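Long-range contacts in conserved exported protein (Bacteroides fragilis, PDB 3CLW), which is of unknown function but probably hydrolyses O-glycosidic bonds with a TIM-barrel domain of glycoside hydrolase family 30: residues E84-W89 and N194-G199; T92-S97 and S131-M136; Y283-L288 and S419-A424; D290-I295 and T347-S352. All blocks are in the same frame, centred on the assembly; numbering follows the deposited sequence.

Interaction 1 (E84-W89 and N194-G199); sequences EVDNSW and NSFQEG
Two loops that follow strands 68-71 and 178-182 of the TIM-barrel domain meet here, Asp86 and Asn87 gripping the turn at Ser195 and Phe196. Asp86 does double duty. Its backbone N donates to Ser195 O at 2.8 Å, almost straight down the carbonyl, while its OD2 accepts from Ser195 OG, which comes from above the carboxylate plane. A chi1 of 65° brings the carboxylate to Ser195, where OD2 can take the hydroxyl while N of the same residue binds Ser195 O. The turn is itself braced: Asn194 OD1 accepts from Phe196 N, an Asx turn. Val85 supplies the apolar part, its CG2 lying 3.6 Å from Glu198 N and against Glu198 CG, its CG1 near Phe196 O; the carboxylate of Glu198 turns to Thr92 and Ser76. Phe196 O also accepts from Asn90 ND2. The amide of Asn87 passes obliquely by the Phe196 ring, the two planes 39° apart, with ND2 3.4 Å from CD1. Asn87 OD1 accepts from Asn90 N, which helps fix the rotation of the amide. Both hydrogen bonds of ND2 lie near its amide plane: one runs to Asp86 OD1, the other to Phe196 O at 3.1 Å, meeting that oxygen from above the carbonyl plane.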
loop_
_atom_site.group_PDB
_atom_site.type_symbol
_atom_site.label_atom_id
_atom_site.label_comp_id
_atom_site.label_asym_id
_atom_site.label_seq_id
_atom_site.Cartn_x
_atom_site.Cartn_y
_atom_site.Cartn_z
ATOM N N GLU A 84 -7.841 2.985 26.614
ATOM C CA GLU A 84 -6.994 3.078 25.419
ATOM C C GLU A 84 -6.945 1.772 24.630
ATOM O O GLU A 84 -7.677 0.826 24.937
ATOM C CB GLU A 84 -5.582 3.492 25.833
ATOM C CG GLU A 84 -5.346 4.997 25.831
ATOM C CD GLU A 84 -5.247 5.597 24.404
ATOM O OE1 GLU A 84 -5.439 4.868 23.412
ATOM O OE2 GLU A 84 -4.990 6.810 24.273
ATOM N N VAL A 85 -6.094 1.728 23.604
ATOM C CA VAL A 85 -5.790 0.487 22.884
ATOM C C VAL A 85 -5.549 -0.626 23.905
ATOM O O VAL A 85 -4.790 -0.453 24.882
ATOM C CB VAL A 85 -4.545 0.674 21.963
ATOM C CG1 VAL A 85 -4.175 -0.618 21.217
ATOM C CG2 VAL A 85 -4.799 1.819 20.968
ATOM N N ASP A 86 -6.209 -1.760 23.685
ATOM C CA ASP A 86 -6.315 -2.807 24.716
ATOM C C ASP A 86 -5.214 -3.882 24.697
ATOM O O ASP A 86 -5.311 -4.885 25.404
ATOM C CB ASP A 86 -7.721 -3.448 24.703
ATOM C CG ASP A 86 -8.033 -4.203 23.415
ATOM O OD1 ASP A 86 -7.121 -4.586 22.655
ATOM O OD2 ASP A 86 -9.230 -4.428 23.148
ATOM N N ASN A 87 -4.164 -3.670 23.908
ATOM C CA ASN A 87 -3.111 -4.657 23.787
ATOM C C ASN A 87 -1.777 -3.965 23.512
ATOM O O ASN A 87 -1.727 -2.790 23.070
ATOM C CB ASN A 87 -3.447 -5.639 22.659
ATOM C CG ASN A 87 -3.444 -4.976 21.315
ATOM O OD1 ASN A 87 -2.387 -4.814 20.711
ATOM N ND2 ASN A 87 -4.630 -4.563 20.835
ATOM N N SER A 88 -0.699 -4.702 23.760
ATOM C CA SER A 88 0.631 -4.128 23.742
ATOM C C SER A 88 1.242 -4.033 22.354
ATOM O O SER A 88 2.140 -3.216 22.140
ATOM C CB SER A 88 1.560 -4.875 24.701
ATOM O OG SER A 88 1.749 -6.198 24.268
ATOM N N TRP A 89 0.778 -4.856 21.418
ATOM C CA TRP A 89 1.277 -4.795 20.044
ATOM C C TRP A 89 0.950 -3.455 19.348
ATOM O O TRP A 89 1.771 -2.894 18.619
ATOM C CB TRP A 89 0.643 -5.906 19.223
ATOM C CG TRP A 89 1.271 -7.268 19.352
ATOM C CD1 TRP A 89 0.726 -8.377 19.959
ATOM C CD2 TRP A 89 2.541 -7.676 18.827
ATOM N NE1 TRP A 89 1.595 -9.445 19.851
ATOM C CE2 TRP A 89 2.709 -9.047 19.156
ATOM C CE3 TRP A 89 3.564 -7.015 18.113
ATOM C CZ2 TRP A 89 3.847 -9.766 18.783
ATOM C CZ3 TRP A 89 4.685 -7.730 17.739
ATOM C CH2 TRP A 89 4.821 -9.091 18.080
ATOM N N ASN A 194 -14.172 0.015 18.559
ATOM C CA ASN A 194 -12.965 -0.796 18.375
ATOM C C ASN A 194 -11.845 -0.268 19.262
ATOM O O ASN A 194 -11.409 0.862 19.103
ATOM C CB ASN A 194 -12.585 -0.770 16.872
ATOM C CG ASN A 194 -11.278 -1.547 16.538
ATOM O OD1 ASN A 194 -10.436 -1.788 17.390
ATOM N ND2 ASN A 194 -11.119 -1.898 15.272
ATOM N N SER A 195 -11.399 -1.065 20.225
ATOM C CA SER A 195 -10.323 -0.639 21.102
ATOM C C SER A 195 -9.072 -1.483 20.871
ATOM O O SER A 195 -8.135 -1.437 21.662
ATOM C CB SER A 195 -10.759 -0.742 22.561
ATOM O OG SER A 195 -11.093 -2.084 22.839
ATOM N N PHE A 196 -9.074 -2.243 19.779
ATOM C CA PHE A 196 -7.927 -3.089 19.383
ATOM C C PHE A 196 -6.767 -2.245 18.802
ATOM O O PHE A 196 -5.658 -2.723 18.608
ATOM C CB PHE A 196 -8.442 -4.167 18.382
ATOM C CG PHE A 196 -7.371 -5.098 17.828
ATOM C CD1 PHE A 196 -6.724 -6.026 18.652
ATOM C CD2 PHE A 196 -7.043 -5.068 16.469
ATOM C CE1 PHE A 196 -5.729 -6.890 18.133
ATOM C CE2 PHE A 196 -6.064 -5.925 15.940
ATOM C CZ PHE A 196 -5.410 -6.839 16.782
ATOM N N GLN A 197 -7.020 -0.956 18.602
ATOM C CA GLN A 197 -6.312 -0.154 17.617
ATOM C C GLN A 197 -6.704 1.327 17.731
ATOM O O GLN A 197 -7.863 1.635 18.001
ATOM C CB GLN A 197 -6.773 -0.635 16.241
ATOM C CG GLN A 197 -5.868 -0.280 15.201
ATOM C CD GLN A 197 -6.507 -0.293 13.826
ATOM O OE1 GLN A 197 -7.187 -1.234 13.447
ATOM N NE2 GLN A 197 -6.194 0.724 13.042
ATOM N N GLU A 198 -5.746 2.219 17.468
ATOM C CA GLU A 198 -6.001 3.652 17.284
ATOM C C GLU A 198 -6.888 3.923 16.064
ATOM O O GLU A 198 -6.787 3.246 15.041
ATOM C CB GLU A 198 -4.685 4.408 17.106
ATOM C CG GLU A 198 -3.727 4.301 18.284
ATOM C CD GLU A 198 -2.411 5.027 18.073
ATOM O OE1 GLU A 198 -1.674 5.206 19.081
ATOM O OE2 GLU A 198 -2.102 5.426 16.911
ATOM N N GLY A 199 -7.761 4.922 16.162
ATOM C CA GLY A 199 -8.644 5.238 15.038
ATOM C C GLY A 199 -9.509 6.448 15.256
ATOM O O GLY A 199 -9.685 6.919 16.390
#

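Interaction 2 (T92-S97 and S131-M136); sequences TECFLS and SAPYFM
The ring of Phe135 has the backbone of Ser97 over one face, Ser97 C lying 3.6 Å from CZ, and Pro133 CB against the opposite face, displaced toward the rim. At the ring's edge, near its plane, come Leu96 O, 3.3 Å from CE1, and the methyl Leu96 CD2. The edge of an aromatic ring carries slightly positive hydrogens, so a carbonyl oxygen is a fitting neighbour there. Phe135 in turn sets its CD1 over the centre of the Tyr134 ring. Its CG sits between the backbone N and the carbonyl carbon (chi1 46°), which directs the ring across the chain toward Leu96. The side chains of Leu96 and Phe135 cross at about a right angle, with Leu96 CG 3.6 Å from Phe135 CZ, and Leu96 CD2 goes on to touch Met136 CE at 3.9 Å. In the TIM-barrel domain these are loops that follow the neighbouring parallel strands 68-71 and 125-128, and helix 157-173 lends Phe163 to Cys94 and Leu96, and Phe160 to Pro133. A 3-10 turn at 134-136, with Met136 N bonded to Pro133 O, presents Phe135 and Met136 to the same leucine. Near its start, Cys94 SG rests on the flank of the Pro133 ring, 3.9 Å from CB; thiol and proline, compact and largely apolar, suit this buried pair, and SG weakly accepts from Leu96 N.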
loop_
_atom_site.group_PDB
_atom_site.type_symbol
_atom_site.label_atom_id
_atom_site.label_comp_id
_atom_site.label_asym_id
_atom_site.label_seq_id
_atom_site.Cartn_x
_atom_site.Cartn_y
_atom_site.Cartn_z
ATOM N N THR A 92 1.089 2.903 20.427
ATOM C CA THR A 92 2.166 3.705 19.829
ATOM C C THR A 92 2.639 4.758 20.810
ATOM O O THR A 92 1.830 5.294 21.583
ATOM C CB THR A 92 1.703 4.445 18.509
ATOM O OG1 THR A 92 0.720 5.454 18.819
ATOM C CG2 THR A 92 1.079 3.487 17.525
ATOM N N GLU A 93 3.923 5.077 20.780
ATOM C CA GLU A 93 4.388 6.259 21.451
ATOM C C GLU A 93 3.979 7.540 20.690
ATOM O O GLU A 93 3.435 7.470 19.592
ATOM C CB GLU A 93 5.911 6.219 21.602
ATOM C CG GLU A 93 6.396 5.026 22.424
ATOM C CD GLU A 93 7.884 4.960 22.475
ATOM O OE1 GLU A 93 8.498 4.588 21.460
ATOM O OE2 GLU A 93 8.432 5.333 23.527
ATOM N N CYS A 94 4.207 8.701 21.291
ATOM C CA CYS A 94 3.977 9.959 20.591
ATOM C C CYS A 94 5.199 10.840 20.811
ATOM O O CYS A 94 5.635 11.032 21.959
ATOM C CB CYS A 94 2.680 10.668 21.079
ATOM S SG CYS A 94 2.194 12.091 20.073
ATOM N N PHE A 95 5.731 11.405 19.726
ATOM C CA PHE A 95 6.839 12.376 19.859
ATOM C C PHE A 95 6.470 13.589 20.736
ATOM O O PHE A 95 7.333 14.138 21.421
ATOM C CB PHE A 95 7.330 12.885 18.489
ATOM C CG PHE A 95 7.866 11.798 17.573
ATOM C CD1 PHE A 95 8.802 10.882 18.028
ATOM C CD2 PHE A 95 7.419 11.704 16.254
ATOM C CE1 PHE A 95 9.317 9.895 17.151
ATOM C CE2 PHE A 95 7.918 10.716 15.375
ATOM C CZ PHE A 95 8.853 9.812 15.832
ATOM N N LEU A 96 5.203 13.993 20.704
ATOM C CA LEU A 96 4.759 15.170 21.428
ATOM C C LEU A 96 4.039 14.760 22.702
ATOM O O LEU A 96 3.275 13.803 22.713
ATOM C CB LEU A 96 3.839 16.054 20.551
ATOM C CG LEU A 96 3.105 17.267 21.135
ATOM C CD1 LEU A 96 4.087 18.340 21.562
ATOM C CD2 LEU A 96 2.157 17.849 20.065
ATOM N N SER A 97 4.285 15.510 23.764
ATOM C CA SER A 97 3.644 15.269 25.030
ATOM C C SER A 97 2.678 16.414 25.413
ATOM O O SER A 97 2.720 17.513 24.842
ATOM C CB SER A 97 4.708 15.013 26.122
ATOM O OG SER A 97 5.505 16.157 26.284
ATOM N N SER A 131 -4.626 8.334 14.636
ATOM C CA SER A 131 -5.314 9.225 15.553
ATOM C C SER A 131 -4.410 10.416 15.757
ATOM O O SER A 131 -3.178 10.327 15.543
ATOM C CB SER A 131 -5.612 8.513 16.901
ATOM O OG SER A 131 -5.906 9.421 17.963
ATOM N N ALA A 132 -5.025 11.529 16.152
ATOM C CA ALA A 132 -4.309 12.688 16.652
ATOM C C ALA A 132 -3.821 12.312 18.033
ATOM O O ALA A 132 -4.363 11.396 18.637
ATOM C CB ALA A 132 -5.241 13.922 16.686
ATOM N N PRO A 133 -2.778 12.994 18.529
ATOM C CA PRO A 133 -2.251 12.689 19.868
ATOM C C PRO A 133 -3.365 12.641 20.913
ATOM O O PRO A 133 -4.291 13.443 20.837
ATOM C CB PRO A 133 -1.246 13.823 20.129
ATOM C CG PRO A 133 -0.779 14.199 18.762
ATOM C CD PRO A 133 -1.992 14.050 17.857
ATOM N N TYR A 134 -3.296 11.681 21.849
ATOM C CA TYR A 134 -4.416 11.480 22.768
ATOM C C TYR A 134 -4.942 12.778 23.419
ATOM O O TYR A 134 -6.142 12.955 23.569
ATOM C CB TYR A 134 -4.114 10.408 23.821
ATOM C CG TYR A 134 -2.982 10.712 24.732
ATOM C CD1 TYR A 134 -1.645 10.468 24.338
ATOM C CD2 TYR A 134 -3.206 11.219 25.999
ATOM C CE1 TYR A 134 -0.589 10.733 25.178
ATOM C CE2 TYR A 134 -2.131 11.511 26.843
ATOM C CZ TYR A 134 -0.843 11.258 26.435
ATOM O OH TYR A 134 0.230 11.519 27.294
ATOM N N PHE A 135 -4.033 13.656 23.801
ATOM C CA PHE A 135 -4.352 14.870 24.526
ATOM C C PHE A 135 -5.025 15.968 23.687
ATOM O O PHE A 135 -5.425 16.996 24.235
ATOM C CB PHE A 135 -3.090 15.421 25.226
ATOM C CG PHE A 135 -1.857 15.453 24.345
ATOM C CD1 PHE A 135 -0.952 14.388 24.352
ATOM C CD2 PHE A 135 -1.603 16.552 23.504
ATOM C CE1 PHE A 135 0.173 14.411 23.560
ATOM C CE2 PHE A 135 -0.476 16.575 22.705
ATOM C CZ PHE A 135 0.405 15.499 22.731
ATOM N N MET A 136 -5.141 15.758 22.374
ATOM C CA MET A 136 -5.783 16.697 21.454
ATOM C C MET A 136 -7.187 16.210 21.145
ATOM O O MET A 136 -7.925 16.880 20.452
ATOM C CB MET A 136 -5.046 16.733 20.092
ATOM C CG MET A 136 -3.701 17.464 20.071
ATOM S SD MET A 136 -3.131 17.916 18.404
ATOM C CE MET A 136 -1.520 18.294 18.920
#

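Interaction 3 (Y283-L288 and S419-A424); sequences YPATLL and SDLEAA
Ala285 and Thr286, on the first turn of helix 285-300 of the TIM-barrel domain, meet Leu421 and Ala424 of segment 419-424, which follows strand 408-414. Thr286 and Leu421 lie side by side and point the same way, and methyls rather than polar atoms meet: Thr286 CG2 is 3.7 Å from Leu421 CD1. The rotation of Thr286 settles this, for OG1 takes the place between the backbone N and the carbonyl carbon while CG2 sits anti to the carbonyl carbon, beside N. Leu421 CG is anti to its backbone N (chi1 173°), which carries the isobutyl group across to Thr286 and lets CD1 reach Ala285 CB as well, at 3.9 Å. Where Leu421 gives length, the alanines give closeness: Ala285 and Ala424 direct their CB atoms toward the opposite segment and meet methyl to methyl at 3.9 Å. Leu288, one turn further along its helix and buried, adds a looser touch on Ala424 with CD2. Pro284, after a cis peptide bond, occupies one N-cap position and Ser419 the other. The carbonyl of Ala424 is taken by Arg340 of helix 328-347, which also packs on Leu288. At the start of the short helix 420-423, Ser419 OG accepts from Glu422 N at 3.2 Å.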
loop_
_atom_site.group_PDB
_atom_site.type_symbol
_atom_site.label_atom_id
_atom_site.label_comp_id
_atom_site.label_asym_id
_atom_site.label_seq_id
_atom_site.Cartn_x
_atom_site.Cartn_y
_atom_site.Cartn_z
ATOM N N TYR A 283 -13.339 -9.448 -4.418
ATOM C CA TYR A 283 -14.126 -10.640 -4.729
ATOM C C TYR A 283 -15.603 -10.288 -4.589
ATOM O O TYR A 283 -15.955 -9.539 -3.669
ATOM C CB TYR A 283 -13.766 -11.755 -3.747
ATOM C CG TYR A 283 -14.459 -13.080 -3.997
ATOM C CD1 TYR A 283 -13.881 -14.035 -4.824
ATOM C CD2 TYR A 283 -15.696 -13.372 -3.403
ATOM C CE1 TYR A 283 -14.485 -15.240 -5.057
ATOM C CE2 TYR A 283 -16.324 -14.589 -3.636
ATOM C CZ TYR A 283 -15.704 -15.520 -4.467
ATOM O OH TYR A 283 -16.291 -16.749 -4.717
ATOM N N PRO A 284 -16.475 -10.810 -5.491
ATOM C CA PRO A 284 -16.123 -11.619 -6.658
ATOM C C PRO A 284 -15.579 -10.778 -7.793
ATOM O O PRO A 284 -15.539 -9.551 -7.687
ATOM C CB PRO A 284 -17.458 -12.280 -7.049
ATOM C CG PRO A 284 -18.485 -11.321 -6.610
ATOM C CD PRO A 284 -17.941 -10.658 -5.366
ATOM N N ALA A 285 -15.165 -11.442 -8.867
ATOM C CA ALA A 285 -14.525 -10.776 -10.004
ATOM C C ALA A 285 -15.368 -9.675 -10.642
ATOM O O ALA A 285 -14.815 -8.693 -11.175
ATOM C CB ALA A 285 -14.075 -11.788 -11.067
ATOM N N THR A 286 -16.690 -9.840 -10.624
ATOM C CA THR A 286 -17.559 -8.797 -11.198
ATOM C C THR A 286 -17.388 -7.480 -10.418
ATOM O O THR A 286 -17.177 -6.411 -11.006
ATOM C CB THR A 286 -19.052 -9.228 -11.318
ATOM O OG1 THR A 286 -19.591 -9.512 -10.020
ATOM C CG2 THR A 286 -19.169 -10.462 -12.152
ATOM N N LEU A 287 -17.439 -7.572 -9.095
ATOM C CA LEU A 287 -17.211 -6.412 -8.248
ATOM C C LEU A 287 -15.793 -5.861 -8.447
ATOM O O LEU A 287 -15.608 -4.656 -8.611
ATOM C CB LEU A 287 -17.487 -6.768 -6.786
ATOM C CG LEU A 287 -17.091 -5.775 -5.687
ATOM C CD1 LEU A 287 -17.872 -4.446 -5.825
ATOM C CD2 LEU A 287 -17.307 -6.413 -4.312
ATOM N N LEU A 288 -14.803 -6.761 -8.446
ATOM C CA LEU A 288 -13.397 -6.391 -8.606
ATOM C C LEU A 288 -13.221 -5.451 -9.795
ATOM O O LEU A 288 -12.667 -4.347 -9.664
ATOM C CB LEU A 288 -12.521 -7.650 -8.759
ATOM C CG LEU A 288 -11.072 -7.577 -9.291
ATOM C CD1 LEU A 288 -10.060 -7.181 -8.212
ATOM C CD2 LEU A 288 -10.662 -8.901 -9.923
ATOM N N SER A 419 -12.714 -9.719 -22.296
ATOM C CA SER A 419 -13.278 -8.749 -21.345
ATOM C C SER A 419 -12.472 -8.697 -20.030
ATOM O O SER A 419 -11.808 -9.672 -19.647
ATOM C CB SER A 419 -14.754 -9.031 -21.042
ATOM O OG SER A 419 -14.938 -10.326 -20.509
ATOM N N ASP A 420 -12.547 -7.549 -19.355
ATOM C CA ASP A 420 -11.945 -7.352 -18.047
ATOM C C ASP A 420 -12.322 -8.515 -17.159
ATOM O O ASP A 420 -11.463 -9.078 -16.472
ATOM C CB ASP A 420 -12.467 -6.064 -17.416
ATOM C CG ASP A 420 -11.994 -4.816 -18.133
ATOM O OD1 ASP A 420 -10.982 -4.865 -18.871
ATOM O OD2 ASP A 420 -12.652 -3.772 -17.936
ATOM N N LEU A 421 -13.606 -8.879 -17.216
ATOM C CA LEU A 421 -14.188 -9.947 -16.399
ATOM C C LEU A 421 -13.650 -11.324 -16.746
ATOM O O LEU A 421 -13.483 -12.160 -15.856
ATOM C CB LEU A 421 -15.725 -9.947 -16.469
ATOM C CG LEU A 421 -16.461 -11.125 -15.780
ATOM C CD1 LEU A 421 -16.214 -11.242 -14.273
ATOM C CD2 LEU A 421 -17.980 -11.091 -16.055
ATOM N N GLU A 422 -13.387 -11.572 -18.025
ATOM C CA GLU A 422 -12.946 -12.894 -18.427
ATOM C C GLU A 422 -11.489 -13.036 -18.081
ATOM O O GLU A 422 -11.068 -14.070 -17.575
ATOM C CB GLU A 422 -13.239 -13.175 -19.911
ATOM C CG GLU A 422 -14.679 -13.689 -20.119
ATOM C CD GLU A 422 -15.183 -13.666 -21.581
ATOM O OE1 GLU A 422 -14.407 -13.250 -22.498
ATOM O OE2 GLU A 422 -16.379 -14.069 -21.781
ATOM N N ALA A 423 -10.728 -11.973 -18.315
ATOM C CA ALA A 423 -9.313 -11.939 -17.950
ATOM C C ALA A 423 -9.089 -12.273 -16.472
ATOM O O ALA A 423 -8.153 -12.998 -16.144
ATOM C CB ALA A 423 -8.723 -10.598 -18.284
ATOM N N ALA A 424 -9.969 -11.779 -15.599
ATOM C CA ALA A 424 -9.853 -11.985 -14.149
ATOM C C ALA A 424 -9.809 -13.459 -13.694
ATOM O O ALA A 424 -9.306 -13.766 -12.603
ATOM C CB ALA A 424 -10.956 -11.242 -13.420
#

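Interaction 4 (D290-I295 and T347-S352); sequences DIRNRI and TLANAS
Arg292 and Ala349 form the closest pair of the contact, their CA atoms only 4.7 Å apart. Such an approach calls for a residue as small as alanine: Ala349 CB lies 3.7 Å from Arg292 O. The same methyl is 4.0 Å from Arg292 CB. Ala349 CA offers its hydrogen to Arg292 O as well, a C-H...O contact of 3.4 Å. It is bent to 130° at the hydrogen. Leu348 completes the inner layer. Its CB rests on Arg292 CB, and its branched end lies aslant the Asn293 amide, with CD2 3.7 Å from Asn293 OD1 and CD1 near ND2. Ile295, one turn on from Arg292, brings CD1 to 4.4 Å from Ala349 CB, a looser apolar touch from the buried side of the helix. In the TIM-barrel domain this sets helix 285-300 against the connection between helix 328-347 and strand 353-356, which Asn350 turns by taking a positive phi (50°) directly after the helical run. The next shell fixes the polar groups. Arg292 uses only its aliphatic stem here: CG is anti to the carbonyl carbon (chi1 -83°), the chain runs extended to NE, and the guanidinium is carried off to salt bridges with Asp345 and Asp278, with NH1 on the carbonyls of Ser281 and Leu288. Two acids thus probably balance a charge that would otherwise be costly beside this buried seam. Asn293 ND2 donates to Asp420, which holds its amide beside Leu348, while Met235, Phe239 and Phe308 pack against Ile295.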
loop_
_atom_site.group_PDB
_atom_site.type_symbol
_atom_site.label_atom_id
_atom_site.label_comp_id
_atom_site.label_asym_id
_atom_site.label_seq_id
_atom_site.Cartn_x
_atom_site.Cartn_y
_atom_site.Cartn_z
ATOM N N ASP A 290 -15.614 -3.980 -12.022
ATOM C CA ASP A 290 -16.578 -2.869 -12.127
ATOM C C ASP A 290 -16.196 -1.659 -11.275
ATOM O O ASP A 290 -16.115 -0.532 -11.785
ATOM C CB ASP A 290 -17.984 -3.317 -11.699
ATOM C CG ASP A 290 -18.665 -4.224 -12.725
ATOM O OD1 ASP A 290 -19.730 -4.791 -12.362
ATOM O OD2 ASP A 290 -18.157 -4.381 -13.873
ATOM N N ILE A 291 -15.963 -1.886 -9.977
ATOM C CA ILE A 291 -15.647 -0.773 -9.085
ATOM C C ILE A 291 -14.358 -0.047 -9.498
ATOM O O ILE A 291 -14.308 1.184 -9.458
ATOM C CB ILE A 291 -15.620 -1.174 -7.598
ATOM C CG1 ILE A 291 -15.639 0.093 -6.713
ATOM C CG2 ILE A 291 -14.405 -2.042 -7.277
ATOM C CD1 ILE A 291 -16.194 -0.112 -5.351
ATOM N N ARG A 292 -13.351 -0.798 -9.940
ATOM C CA ARG A 292 -12.082 -0.203 -10.346
ATOM C C ARG A 292 -12.169 0.557 -11.673
ATOM O O ARG A 292 -11.501 1.591 -11.863
ATOM C CB ARG A 292 -10.978 -1.273 -10.372
ATOM C CG ARG A 292 -10.358 -1.535 -8.996
ATOM C CD ARG A 292 -9.842 -2.956 -8.819
ATOM N NE ARG A 292 -9.528 -3.160 -7.408
ATOM C CZ ARG A 292 -10.381 -3.618 -6.495
ATOM N NH1 ARG A 292 -11.603 -4.000 -6.850
ATOM N NH2 ARG A 292 -10.008 -3.716 -5.221
ATOM N N ASN A 293 -12.959 0.030 -12.606
ATOM C CA ASN A 293 -13.298 0.778 -13.834
ATOM C C ASN A 293 -14.032 2.067 -13.511
ATOM O O ASN A 293 -13.763 3.097 -14.094
ATOM C CB ASN A 293 -14.145 -0.070 -14.783
ATOM C CG ASN A 293 -13.297 -0.938 -15.704
ATOM O OD1 ASN A 293 -12.189 -0.552 -16.090
ATOM N ND2 ASN A 293 -13.828 -2.105 -16.081
ATOM N N ARG A 294 -14.932 2.008 -12.544
ATOM C CA ARG A 294 -15.662 3.198 -12.144
ATOM C C ARG A 294 -14.741 4.303 -11.612
ATOM O O ARG A 294 -14.940 5.491 -11.922
ATOM C CB ARG A 294 -16.732 2.855 -11.117
ATOM C CG ARG A 294 -17.835 3.904 -11.112
ATOM C CD ARG A 294 -18.850 3.618 -10.071
ATOM N NE ARG A 294 -19.708 4.774 -9.857
ATOM C CZ ARG A 294 -20.649 4.850 -8.931
ATOM N NH1 ARG A 294 -20.880 3.825 -8.131
ATOM N NH2 ARG A 294 -21.376 5.959 -8.826
ATOM N N ILE A 295 -13.719 3.901 -10.845
ATOM C CA ILE A 295 -12.760 4.838 -10.280
ATOM C C ILE A 295 -12.122 5.646 -11.393
ATOM O O ILE A 295 -12.139 6.878 -11.359
ATOM C CB ILE A 295 -11.639 4.129 -9.440
ATOM C CG1 ILE A 295 -12.241 3.420 -8.204
ATOM C CG2 ILE A 295 -10.554 5.128 -9.064
ATOM C CD1 ILE A 295 -11.206 2.669 -7.359
ATOM N N THR A 347 -4.288 -1.622 -14.051
ATOM C CA THR A 347 -4.797 -1.590 -15.417
ATOM C C THR A 347 -6.226 -1.068 -15.542
ATOM O O THR A 347 -6.577 -0.563 -16.576
ATOM C CB THR A 347 -4.712 -2.978 -16.097
ATOM O OG1 THR A 347 -5.520 -3.898 -15.359
ATOM C CG2 THR A 347 -3.283 -3.485 -16.146
ATOM N N LEU A 348 -7.048 -1.225 -14.514
ATOM C CA LEU A 348 -8.415 -0.747 -14.557
ATOM C C LEU A 348 -8.571 0.589 -13.826
ATOM O O LEU A 348 -9.133 1.521 -14.374
ATOM C CB LEU A 348 -9.400 -1.790 -14.022
ATOM C CG LEU A 348 -9.439 -3.139 -14.736
ATOM C CD1 LEU A 348 -10.688 -3.899 -14.346
ATOM C CD2 LEU A 348 -9.349 -2.987 -16.238
ATOM N N ALA A 349 -8.037 0.678 -12.605
ATOM C CA ALA A 349 -8.107 1.901 -11.817
ATOM C C ALA A 349 -6.948 2.836 -12.153
ATOM O O ALA A 349 -6.907 3.961 -11.653
ATOM C CB ALA A 349 -8.172 1.594 -10.331
ATOM N N ASN A 350 -6.044 2.374 -13.023
ATOM C CA ASN A 350 -4.837 3.105 -13.418
ATOM C C ASN A 350 -4.033 3.631 -12.231
ATOM O O ASN A 350 -3.553 4.778 -12.245
ATOM C CB ASN A 350 -5.182 4.247 -14.395
ATOM C CG ASN A 350 -5.401 3.760 -15.829
ATOM O OD1 ASN A 350 -4.776 4.244 -16.763
ATOM N ND2 ASN A 350 -6.287 2.808 -15.997
ATOM N N ALA A 351 -3.894 2.802 -11.187
ATOM C CA ALA A 351 -3.297 3.266 -9.945
ATOM C C ALA A 351 -1.854 3.624 -10.183
ATOM O O ALA A 351 -1.159 2.891 -10.878
ATOM C CB ALA A 351 -3.406 2.195 -8.877
ATOM N N SER A 352 -1.377 4.720 -9.588
ATOM C CA SER A 352 0.069 4.996 -9.628
ATOM C C SER A 352 0.908 4.338 -8.534
ATOM O O SER A 352 2.138 4.431 -8.560
ATOM C CB SER A 352 0.360 6.511 -9.680
ATOM O OG SER A 352 0.062 7.036 -10.975
#

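Interactions 1 and 2 lie in loops that follow barrel strands, while interactions 3 and 4 share helix 285-300, on the opposite side of the chain's centre from interaction 2; the centres of interactions 2 and 3 are about 42 Å apart. Chemistry follows place. Interaction 1, partly exposed, relies on hydrogen bonds; interaction 2, beside it, is mostly apolar, and the two touch through Glu198 OE1 and Thr92 OG1, whose very short separation is doubtful. Interaction 3 meets by methyl groups at a partly exposed boundary, whereas the more buried interaction 4 packs Ala349 on the helix backbone and Leu348 on Arg292 and Asn293. Asp420 OD2 and Asn293 ND2, probably hydrogen-bonded, link this second pair.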